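Local coordinates for protein 2-oxoglutarate dehydrogenase E3 component (Thermus thermophilus, PDB 2YQU) that probably catalyses the NAD+-dependent reoxidation of dihydrolipoyl groups carried by 2-oxo acid dehydrogenase complexes, using FAD and a redox-active disulfide, at residues A[264-269]-A[276-281]; A[13-18]-A[316-321]; A[20-25]-A[100-105]. All blocks are in the same frame, centred on the assembly; numbering follows the deposited sequence.

Interaction 1. Residues A[264-269]-A[276-281]; sequences PYTEGL and LSTDER. With FAD (flavin-adenine dinucleotide), chain D.
The loop after strand 262-264 doubles back on itself beside the adenine end of the FAD pocket, bringing Pro264 against Arg281 and Thr266 against Thr278. Across the loop the ring of Pro264 meets backbone: its CD lies 3.4 Å from Arg281 O, with CG almost as near. Further along, the two threonines reach toward each other tip to tip, Thr266 OG1 being 3.8 Å from the methyl CG2 of Thr278. Tyr265, between Pro264 and Thr266, serves the cofactor instead. Its CG is anti to the backbone nitrogen (chi1 -176°), and the ring presents its edge to the adenine, CE2 lying 3.6 Å from FAD N7A, while Glu267 N sits over the centre of one ring face. An alanine here would take away that edge and is likely to leave the N7A side of the adenine without this neighbour. A type II turn from Thr266 to Leu269, with Gly268 at positive phi, brings Leu269 CD1 to 3.9 Å from FAD N6A. Thr137 OG1 hydrogen-bonds to Tyr265 O, and Leu269 and Leu276 both pack on Ile135 of strand 133-135, setting this surface loop beside the parallel sheet of the FAD-binding fold.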
loop_
_atom_site.group_PDB
_atom_site.type_symbol
_atom_site.label_atom_id
_atom_site.label_comp_id
_atom_site.label_asym_id
_atom_site.label_seq_id
_atom_site.Cartn_x
_atom_site.Cartn_y
_atom_site.Cartn_z
ATOM N N PRO A 264 -28.440 -8.582 -11.405
ATOM C CA PRO A 264 -29.075 -8.584 -10.085
ATOM C C PRO A 264 -29.944 -9.833 -9.929
ATOM O O PRO A 264 -30.652 -10.180 -10.870
ATOM C CB PRO A 264 -29.941 -7.312 -10.100
ATOM C CG PRO A 264 -29.419 -6.464 -11.174
ATOM C CD PRO A 264 -28.634 -7.313 -12.124
ATOM N N TYR A 265 -29.860 -10.499 -8.780
ATOM C CA TYR A 265 -30.523 -11.781 -8.551
ATOM C C TYR A 265 -31.705 -11.641 -7.582
ATOM O O TYR A 265 -31.531 -11.292 -6.416
ATOM C CB TYR A 265 -29.509 -12.799 -8.007
ATOM C CG TYR A 265 -30.072 -14.197 -7.823
ATOM C CD1 TYR A 265 -30.142 -15.088 -8.895
ATOM C CD2 TYR A 265 -30.535 -14.622 -6.584
ATOM C CE1 TYR A 265 -30.650 -16.359 -8.731
ATOM C CE2 TYR A 265 -31.053 -15.888 -6.412
ATOM C CZ TYR A 265 -31.098 -16.760 -7.491
ATOM O OH TYR A 265 -31.618 -18.025 -7.328
ATOM N N THR A 266 -32.908 -11.922 -8.078
ATOM C CA THR A 266 -34.113 -11.904 -7.252
ATOM C C THR A 266 -34.978 -13.138 -7.501
ATOM O O THR A 266 -36.161 -13.139 -7.167
ATOM C CB THR A 266 -34.942 -10.625 -7.525
ATOM O OG1 THR A 266 -35.277 -10.535 -8.915
ATOM C CG2 THR A 266 -34.132 -9.351 -7.248
ATOM N N GLU A 267 -34.396 -14.189 -8.070
ATOM C CA GLU A 267 -35.156 -15.397 -8.383
ATOM C C GLU A 267 -35.692 -16.035 -7.101
ATOM O O GLU A 267 -34.960 -16.201 -6.134
ATOM C CB GLU A 267 -34.275 -16.395 -9.149
ATOM C CG GLU A 267 -34.960 -17.698 -9.536
ATOM C CD GLU A 267 -34.011 -18.684 -10.205
ATOM O OE1 GLU A 267 -33.095 -18.230 -10.937
ATOM O OE2 GLU A 267 -34.179 -19.911 -9.995
ATOM N N GLY A 268 -36.977 -16.374 -7.107
ATOM C CA GLY A 268 -37.612 -17.045 -5.993
ATOM C C GLY A 268 -37.980 -16.159 -4.816
ATOM O O GLY A 268 -38.408 -16.670 -3.781
ATOM N N LEU A 269 -37.823 -14.847 -4.967
ATOM C CA LEU A 269 -38.051 -13.899 -3.878
ATOM C C LEU A 269 -39.513 -13.451 -3.791
ATOM O O LEU A 269 -39.945 -12.920 -2.770
ATOM C CB LEU A 269 -37.125 -12.682 -4.070
ATOM C CG LEU A 269 -36.870 -11.723 -2.916
ATOM C CD1 LEU A 269 -36.435 -12.433 -1.633
ATOM C CD2 LEU A 269 -35.814 -10.681 -3.348
ATOM N N LEU A 276 -43.379 -4.911 -4.584
ATOM C CA LEU A 276 -42.151 -4.451 -5.213
ATOM C C LEU A 276 -41.971 -5.073 -6.584
ATOM O O LEU A 276 -42.524 -6.128 -6.882
ATOM C CB LEU A 276 -40.940 -4.811 -4.352
ATOM C CG LEU A 276 -40.945 -4.262 -2.928
ATOM C CD1 LEU A 276 -39.771 -4.828 -2.131
ATOM C CD2 LEU A 276 -40.917 -2.741 -2.948
ATOM N N SER A 277 -41.173 -4.404 -7.404
ATOM C CA SER A 277 -40.804 -4.932 -8.713
ATOM C C SER A 277 -39.388 -4.517 -9.096
ATOM O O SER A 277 -38.801 -3.614 -8.497
ATOM C CB SER A 277 -41.796 -4.471 -9.780
ATOM O OG SER A 277 -41.885 -3.064 -9.829
ATOM N N THR A 278 -38.848 -5.203 -10.095
ATOM C CA THR A 278 -37.540 -4.872 -10.641
ATOM C C THR A 278 -37.671 -3.990 -11.870
ATOM O O THR A 278 -38.695 -4.012 -12.561
ATOM C CB THR A 278 -36.772 -6.153 -11.006
ATOM O OG1 THR A 278 -37.577 -6.989 -11.850
ATOM C CG2 THR A 278 -36.522 -7.003 -9.768
ATOM N N ASP A 279 -36.619 -3.224 -12.149
ATOM C CA ASP A 279 -36.551 -2.424 -13.361
ATOM C C ASP A 279 -36.045 -3.276 -14.531
ATOM O O ASP A 279 -35.980 -4.498 -14.437
ATOM C CB ASP A 279 -35.713 -1.155 -13.142
ATOM C CG ASP A 279 -34.233 -1.433 -12.884
ATOM O OD1 ASP A 279 -33.737 -2.553 -13.148
ATOM O OD2 ASP A 279 -33.484 -0.555 -12.411
ATOM N N GLU A 280 -35.665 -2.620 -15.617
ATOM C CA GLU A 280 -35.403 -3.298 -16.881
ATOM C C GLU A 280 -34.163 -4.190 -16.787
ATOM O O GLU A 280 -34.067 -5.204 -17.478
ATOM C CB GLU A 280 -35.237 -2.268 -18.006
ATOM C CG GLU A 280 -36.501 -1.466 -18.310
ATOM C CD GLU A 280 -36.593 -0.160 -17.531
ATOM O OE1 GLU A 280 -37.165 0.812 -18.060
ATOM O OE2 GLU A 280 -36.105 -0.097 -16.385
ATOM N N ARG A 281 -33.225 -3.796 -15.931
ATOM C CA ARG A 281 -31.977 -4.524 -15.733
ATOM C C ARG A 281 -32.036 -5.533 -14.586
ATOM O O ARG A 281 -31.044 -6.198 -14.293
ATOM C CB ARG A 281 -30.841 -3.522 -15.517
ATOM C CG ARG A 281 -30.514 -2.702 -16.758
ATOM C CD ARG A 281 -29.566 -1.536 -16.522
ATOM N NE ARG A 281 -28.349 -1.934 -15.807
ATOM C CZ ARG A 281 -27.332 -1.109 -15.532
ATOM N NH1 ARG A 281 -27.369 0.167 -15.912
ATOM N NH2 ARG A 281 -26.273 -1.563 -14.866
HETATM P PA FAD D . -23.679 -11.503 -2.609
HETATM O O1A FAD D . -23.863 -12.138 -3.936
HETATM O O2A FAD D . -22.221 -11.506 -2.132
HETATM O O5B FAD D . -24.642 -12.223 -1.552
HETATM C C5B FAD D . -25.970 -12.520 -1.908
HETATM C C4B FAD D . -26.374 -13.753 -1.129
HETATM O O4B FAD D . -27.785 -13.835 -1.140
HETATM C C3B FAD D . -25.850 -15.046 -1.748
HETATM O O3B FAD D . -25.068 -15.752 -0.810
HETATM C C2B FAD D . -27.097 -15.827 -2.115
HETATM O O2B FAD D . -26.952 -17.206 -1.858
HETATM C C1B FAD D . -28.158 -15.192 -1.231
HETATM N N9A FAD D . -29.540 -15.208 -1.721
HETATM C C8A FAD D . -30.029 -14.730 -2.910
HETATM N N7A FAD D . -31.365 -14.888 -2.923
HETATM C C5A FAD D . -31.738 -15.464 -1.757
HETATM C C6A FAD D . -32.971 -15.853 -1.242
HETATM N N6A FAD D . -34.122 -15.560 -1.842
HETATM N N1A FAD D . -32.995 -16.413 0.009
HETATM C C2A FAD D . -31.861 -16.601 0.760
HETATM N N3A FAD D . -30.644 -16.205 0.247
HETATM C C4A FAD D . -30.600 -15.660 -0.991
HETATM N N1 FAD D . -15.841 -7.439 -5.510
HETATM C C2 FAD D . -14.881 -6.632 -4.939
HETATM O O2 FAD D . -15.189 -5.587 -4.357
HETATM N N3 FAD D . -13.559 -6.990 -5.019
HETATM C C4 FAD D . -13.182 -8.143 -5.671
HETATM O O4 FAD D . -12.026 -8.505 -5.535
HETATM C C4X FAD D . -14.139 -8.976 -6.249
HETATM N N5 FAD D . -13.769 -10.139 -6.905
HETATM C C5X FAD D . -14.755 -10.947 -7.467
HETATM C C6 FAD D . -14.378 -12.118 -8.130
HETATM C C7 FAD D . -15.355 -12.944 -8.704
HETATM C C7M FAD D . -14.920 -14.248 -9.317
HETATM C C8 FAD D . -16.700 -12.599 -8.609
HETATM C C8M FAD D . -17.782 -13.600 -8.924
HETATM C C9 FAD D . -17.074 -11.427 -7.950
HETATM C C9A FAD D . -16.104 -10.590 -7.384
HETATM N N10 FAD D . -16.467 -9.408 -6.734
HETATM C C10 FAD D . -15.482 -8.613 -6.168
HETATM C "C1'" FAD D . -17.886 -8.899 -6.711
HETATM C "C2'" FAD D . -18.502 -9.263 -5.358
HETATM O "O2'" FAD D . -18.480 -10.669 -5.160
HETATM C "C3'" FAD D . -19.912 -8.706 -5.195
HETATM O "O3'" FAD D . -19.913 -7.322 -5.491
HETATM C "C4'" FAD D . -20.410 -8.888 -3.765
HETATM O "O4'" FAD D . -20.412 -10.251 -3.415
HETATM C "C5'" FAD D . -21.803 -8.269 -3.595
HETATM O "O5'" FAD D . -22.287 -8.513 -2.294
HETATM P P FAD D . -23.865 -8.658 -2.023
HETATM O O1P FAD D . -24.094 -8.798 -0.553
HETATM O O2P FAD D . -24.648 -7.559 -2.718
HETATM O O3P FAD D . -24.321 -10.030 -2.740
#

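Interaction 2. Residues A[13-18]-A[316-321]; sequences GYVAAI and EGIAAV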
loop_
_atom_site.group_PDB
_atom_site.type_symbol
_atom_site.label_atom_id
_atom_site.label_comp_id
_atom_site.label_asym_id
_atom_site.label_seq_id
_atom_site.Cartn_x
_atom_site.Cartn_y
_atom_site.Cartn_z
ATOM N N GLY A 13 -25.284 -8.038 3.189
ATOM C CA GLY A 13 -26.168 -8.576 4.196
ATOM C C GLY A 13 -25.502 -8.824 5.530
ATOM O O GLY A 13 -26.007 -8.377 6.567
ATOM N N TYR A 14 -24.373 -9.532 5.518
ATOM C CA TYR A 14 -23.733 -9.947 6.766
ATOM C C TYR A 14 -23.137 -8.753 7.524
ATOM O O TYR A 14 -23.175 -8.708 8.759
ATOM C CB TYR A 14 -22.745 -11.125 6.544
ATOM C CG TYR A 14 -21.280 -10.748 6.394
ATOM C CD1 TYR A 14 -20.567 -10.236 7.469
ATOM C CD2 TYR A 14 -20.604 -10.955 5.192
ATOM C CE1 TYR A 14 -19.234 -9.890 7.338
ATOM C CE2 TYR A 14 -19.272 -10.612 5.054
ATOM C CZ TYR A 14 -18.591 -10.096 6.135
ATOM O OH TYR A 14 -17.266 -9.756 6.016
ATOM N N VAL A 15 -22.601 -7.767 6.804
ATOM C CA VAL A 15 -22.109 -6.567 7.483
ATOM C C VAL A 15 -23.256 -5.707 8.017
ATOM O O VAL A 15 -23.176 -5.158 9.126
ATOM C CB VAL A 15 -21.171 -5.745 6.579
ATOM C CG1 VAL A 15 -20.831 -4.408 7.229
ATOM C CG2 VAL A 15 -19.918 -6.545 6.292
ATOM N N ALA A 16 -24.333 -5.598 7.245
ATOM C CA ALA A 16 -25.519 -4.902 7.715
ATOM C C ALA A 16 -26.006 -5.533 9.019
ATOM O O ALA A 16 -26.354 -4.821 9.970
ATOM C CB ALA A 16 -26.603 -4.944 6.681
ATOM N N ALA A 17 -26.028 -6.864 9.058
ATOM C CA ALA A 17 -26.535 -7.594 10.221
ATOM C C ALA A 17 -25.706 -7.306 11.468
ATOM O O ALA A 17 -26.277 -7.017 12.517
ATOM C CB ALA A 17 -26.603 -9.102 9.939
ATOM N N ILE A 18 -24.370 -7.319 11.339
ATOM C CA ILE A 18 -23.473 -7.020 12.460
ATOM C C ILE A 18 -23.660 -5.569 12.923
ATOM O O ILE A 18 -23.783 -5.314 14.112
ATOM C CB ILE A 18 -21.980 -7.289 12.097
ATOM C CG1 ILE A 18 -21.745 -8.780 11.838
ATOM C CG2 ILE A 18 -21.054 -6.784 13.199
ATOM C CD1 ILE A 18 -20.440 -9.070 11.106
ATOM N N GLU A 316 -23.278 0.159 1.889
ATOM C CA GLU A 316 -24.708 0.382 1.718
ATOM C C GLU A 316 -25.476 -0.313 2.837
ATOM O O GLU A 316 -26.472 0.210 3.322
ATOM C CB GLU A 316 -25.180 -0.096 0.342
ATOM C CG GLU A 316 -24.911 0.912 -0.757
ATOM C CD GLU A 316 -25.325 0.457 -2.135
ATOM O OE1 GLU A 316 -25.515 -0.754 -2.348
ATOM O OE2 GLU A 316 -25.436 1.326 -3.024
ATOM N N GLY A 317 -24.994 -1.480 3.250
ATOM C CA GLY A 317 -25.559 -2.203 4.375
ATOM C C GLY A 317 -25.479 -1.378 5.656
ATOM O O GLY A 317 -26.465 -1.271 6.390
ATOM N N ILE A 318 -24.320 -0.770 5.896
ATOM C CA ILE A 318 -24.112 0.083 7.069
ATOM C C ILE A 318 -25.077 1.270 7.038
ATOM O O ILE A 318 -25.744 1.568 8.046
ATOM C CB ILE A 318 -22.640 0.596 7.131
ATOM C CG1 ILE A 318 -21.652 -0.560 7.350
ATOM C CG2 ILE A 318 -22.484 1.662 8.224
ATOM C CD1 ILE A 318 -21.795 -1.288 8.626
ATOM N N ALA A 319 -25.150 1.946 5.892
ATOM C CA ALA A 319 -25.983 3.144 5.736
ATOM C C ALA A 319 -27.466 2.820 5.869
ATOM O O ALA A 319 -28.228 3.615 6.420
ATOM C CB ALA A 319 -25.718 3.808 4.387
ATOM N N ALA A 320 -27.868 1.656 5.367
ATOM C CA ALA A 320 -29.265 1.237 5.408
ATOM C C ALA A 320 -29.731 1.030 6.844
ATOM O O ALA A 320 -30.771 1.552 7.244
ATOM C CB ALA A 320 -29.462 -0.045 4.615
ATOM N N VAL A 321 -28.948 0.290 7.622
ATOM C CA VAL A 321 -29.345 -0.045 8.995
ATOM C C VAL A 321 -29.202 1.156 9.923
ATOM O O VAL A 321 -29.970 1.317 10.863
ATOM C CB VAL A 321 -28.613 -1.299 9.555
ATOM C CG1 VAL A 321 -28.887 -2.514 8.669
ATOM C CG2 VAL A 321 -27.124 -1.074 9.723
#
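Val15 holds CG1 anti to its backbone nitrogen (chi1 172°), while Ile318 carries CG1 beside its own nitrogen and then bends at chi2 (-63°) to bring CD1 across to helix 11-22. The two side chains cross obliquely, Val15 CG1 lying 3.6 Å from Ile318 CD1. One turn on, Val321 places CG1 3.7 Å from Ala16 O, and the same methyl is 3.9 Å from Ala16 CB, so a backbone carbonyl and a methyl share one hydrophobic neighbour. Between these pairs the helices come close because small residues meet: Ala16 CB sits 3.7 Å from both the CA and the O of Gly317. A beta carbon on Gly317 would point at Ala16 and fall only 3.1 Å from its CB, a tight fit for the backbones as they stand. The axes approach to 7.8 Å and cross at -38°. Gly13, which touches FAD, is the last glycine of what appears to be a Rossmann-type GxGxxG motif, so this packing sets helix 310-326 against the helix that follows the cofactor-binding turn. Ile453 of the second subunit packs on both Val15 and Ile318, and Tyr14 OH is hydrogen-bonded to His454 NE2 of that subunit. Helix 11-22 also meets helix 77-102 through Tyr14 on Val95 and Phe99, and strand 27-31 through Ala17 on Val27 and Val29.

Interaction 3. Residues A[20-25]-A[100-105]; sequences AAQLGM and KKNGIA
The carboxamides of Gln22 and Asn102 do not stack but are joined through a water, which accepts from Gln22 NE2 at 2.9 Å and donates to Asn102 OD1 at 2.6 Å. Further partners fix how each amide is turned. Gln22 OE1 is hydrogen-bonded to Arg19 and its NE2 also to Pro452 O of the second subunit, while Asn102 ND2 hydrogen-bonds back to Leu98 O in the preceding turn of its helix. Asn102 has CG anti to its carbonyl carbon (chi1 -77°), which sets the amide beside its own helix and suits that backward bond. Beside this polar bridge the direct contact centres on Ala21. Its CB rests 3.5 Å from Asn102 O and 3.9 Å from Asn102 CB, with Ile104 CG1 a looser neighbour at 4.2 Å. Both helices finish here in a Schellman motif, at Gly24 and Gly103, whose positive phi angles turn the chain out of the helix; Met25 N, for instance, hydrogen-bonds back to Ala20 O. Beyond these ends a second water donates to Met25 O at 3.1 Å and to Gly103 O at 3.2 Å, tying the two departing chains together. The meeting of helix ends thus combines a small apolar patch with two solvent bridges. Lys101 forms a salt bridge with the C-terminal carboxylate of Leu455 of the second subunit. Leu23 packs on Glu322 and Arg326 of helix 310-326, and Ala105 starts strand 105-108, hydrogen-bonded to Val27 and Val29 at the margin of the parallel sheet.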
loop_
_atom_site.group_PDB
_atom_site.type_symbol
_atom_site.label_atom_id
_atom_site.label_comp_id
_atom_site.label_asym_id
_atom_site.label_seq_id
_atom_site.Cartn_x
_atom_site.Cartn_y
_atom_site.Cartn_z
ATOM N N ALA A 20 -26.308 -3.682 12.535
ATOM C CA ALA A 20 -27.646 -3.610 13.112
ATOM C C ALA A 20 -27.638 -4.108 14.561
ATOM O O ALA A 20 -28.213 -3.466 15.453
ATOM C CB ALA A 20 -28.639 -4.405 12.267
ATOM N N ALA A 21 -26.965 -5.232 14.791
ATOM C CA ALA A 21 -26.790 -5.757 16.144
ATOM C C ALA A 21 -26.086 -4.739 17.038
ATOM O O ALA A 21 -26.490 -4.535 18.178
ATOM C CB ALA A 21 -26.017 -7.068 16.122
ATOM N N GLN A 22 -25.039 -4.098 16.519
ATOM C CA GLN A 22 -24.317 -3.064 17.259
ATOM C C GLN A 22 -25.216 -1.885 17.626
ATOM O O GLN A 22 -25.004 -1.234 18.648
ATOM C CB GLN A 22 -23.112 -2.565 16.456
ATOM C CG GLN A 22 -21.997 -3.582 16.334
ATOM C CD GLN A 22 -20.795 -3.063 15.549
ATOM O OE1 GLN A 22 -20.865 -2.002 14.916
ATOM N NE2 GLN A 22 -19.696 -3.809 15.594
ATOM N N LEU A 23 -26.218 -1.620 16.795
ATOM C CA LEU A 23 -27.154 -0.519 17.027
ATOM C C LEU A 23 -28.286 -0.913 17.975
ATOM O O LEU A 23 -29.088 -0.070 18.367
ATOM C CB LEU A 23 -27.728 -0.025 15.694
ATOM C CG LEU A 23 -26.684 0.637 14.786
ATOM C CD1 LEU A 23 -27.199 0.738 13.359
ATOM C CD2 LEU A 23 -26.287 2.000 15.320
ATOM N N GLY A 24 -28.338 -2.192 18.338
ATOM C CA GLY A 24 -29.290 -2.697 19.309
ATOM C C GLY A 24 -30.494 -3.400 18.720
ATOM O O GLY A 24 -31.452 -3.680 19.433
ATOM N N MET A 25 -30.456 -3.679 17.423
ATOM C CA MET A 25 -31.548 -4.369 16.743
ATOM C C MET A 25 -31.489 -5.875 16.996
ATOM O O MET A 25 -30.408 -6.454 17.151
ATOM C CB MET A 25 -31.482 -4.113 15.226
ATOM C CG MET A 25 -31.586 -2.646 14.817
ATOM S SD MET A 25 -31.708 -2.457 13.023
ATOM C CE MET A 25 -33.456 -2.728 12.829
ATOM N N LYS A 100 -22.477 -15.301 15.740
ATOM C CA LYS A 100 -22.724 -15.850 17.076
ATOM C C LYS A 100 -22.361 -14.814 18.140
ATOM O O LYS A 100 -23.088 -14.624 19.106
ATOM C CB LYS A 100 -21.932 -17.145 17.272
ATOM C CG LYS A 100 -22.148 -17.851 18.611
ATOM C CD LYS A 100 -21.583 -19.290 18.609
ATOM C CE LYS A 100 -22.458 -20.239 19.426
ATOM N NZ LYS A 100 -21.809 -21.567 19.669
ATOM N N LYS A 101 -21.238 -14.124 17.951
ATOM C CA LYS A 101 -20.802 -13.107 18.902
ATOM C C LYS A 101 -21.817 -11.979 19.045
ATOM O O LYS A 101 -22.068 -11.497 20.154
ATOM C CB LYS A 101 -19.445 -12.528 18.495
ATOM C CG LYS A 101 -19.020 -11.330 19.341
ATOM C CD LYS A 101 -17.511 -11.168 19.369
ATOM C CE LYS A 101 -17.108 -9.923 20.131
ATOM N NZ LYS A 101 -17.242 -8.710 19.294
ATOM N N ASN A 102 -22.401 -11.569 17.921
ATOM C CA ASN A 102 -23.311 -10.425 17.874
ATOM C C ASN A 102 -24.782 -10.806 18.089
ATOM O O ASN A 102 -25.656 -9.938 18.038
ATOM C CB ASN A 102 -23.156 -9.685 16.542
ATOM C CG ASN A 102 -21.902 -8.821 16.505
ATOM O OD1 ASN A 102 -21.881 -7.738 17.086
ATOM N ND2 ASN A 102 -20.853 -9.304 15.841
ATOM N N GLY A 103 -25.044 -12.091 18.324
ATOM C CA GLY A 103 -26.385 -12.567 18.647
ATOM C C GLY A 103 -27.357 -12.533 17.484
ATOM O O GLY A 103 -28.562 -12.339 17.661
ATOM N N ILE A 104 -26.824 -12.734 16.286
ATOM C CA ILE A 104 -27.605 -12.725 15.060
ATOM C C ILE A 104 -28.111 -14.136 14.779
ATOM O O ILE A 104 -27.328 -15.092 14.741
ATOM C CB ILE A 104 -26.730 -12.200 13.910
ATOM C CG1 ILE A 104 -26.436 -10.712 14.127
ATOM C CG2 ILE A 104 -27.405 -12.420 12.552
ATOM C CD1 ILE A 104 -25.216 -10.224 13.385
ATOM N N ALA A 105 -29.427 -14.258 14.620
ATOM C CA ALA A 105 -30.057 -15.526 14.296
ATOM C C ALA A 105 -29.907 -15.794 12.809
ATOM O O ALA A 105 -30.019 -14.882 11.992
ATOM C CB ALA A 105 -31.510 -15.494 14.671
HETATM O O HOH W 1 -19.828 -6.099 17.290
HETATM O O HOH W 2 -29.381 -9.374 16.881
#

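In the fold
Interactions 2 and 3 share helix 11-22 and touch each other: Ile104 CD1 packs on Ala17 O, and Leu23 CD1 on Val321 O. Their centres lie about 11 Å apart, yet their chemistry differs. Interaction 2 is buried and apolar, with helices meeting through small residues; interaction 3, partly buried where helices end, adds amides and water to its packing. Both are reached by the C-terminal tail of the second subunit. Interaction 1 is a sparse surface contact within one loop, its centre about 20 Å from that of interaction 2, and no other protein chain touches it. FAD links interactions 1 and 2 indirectly: Tyr265 and Leu269 border its adenine, and Gly13 of interaction 2 touches the same cofactor.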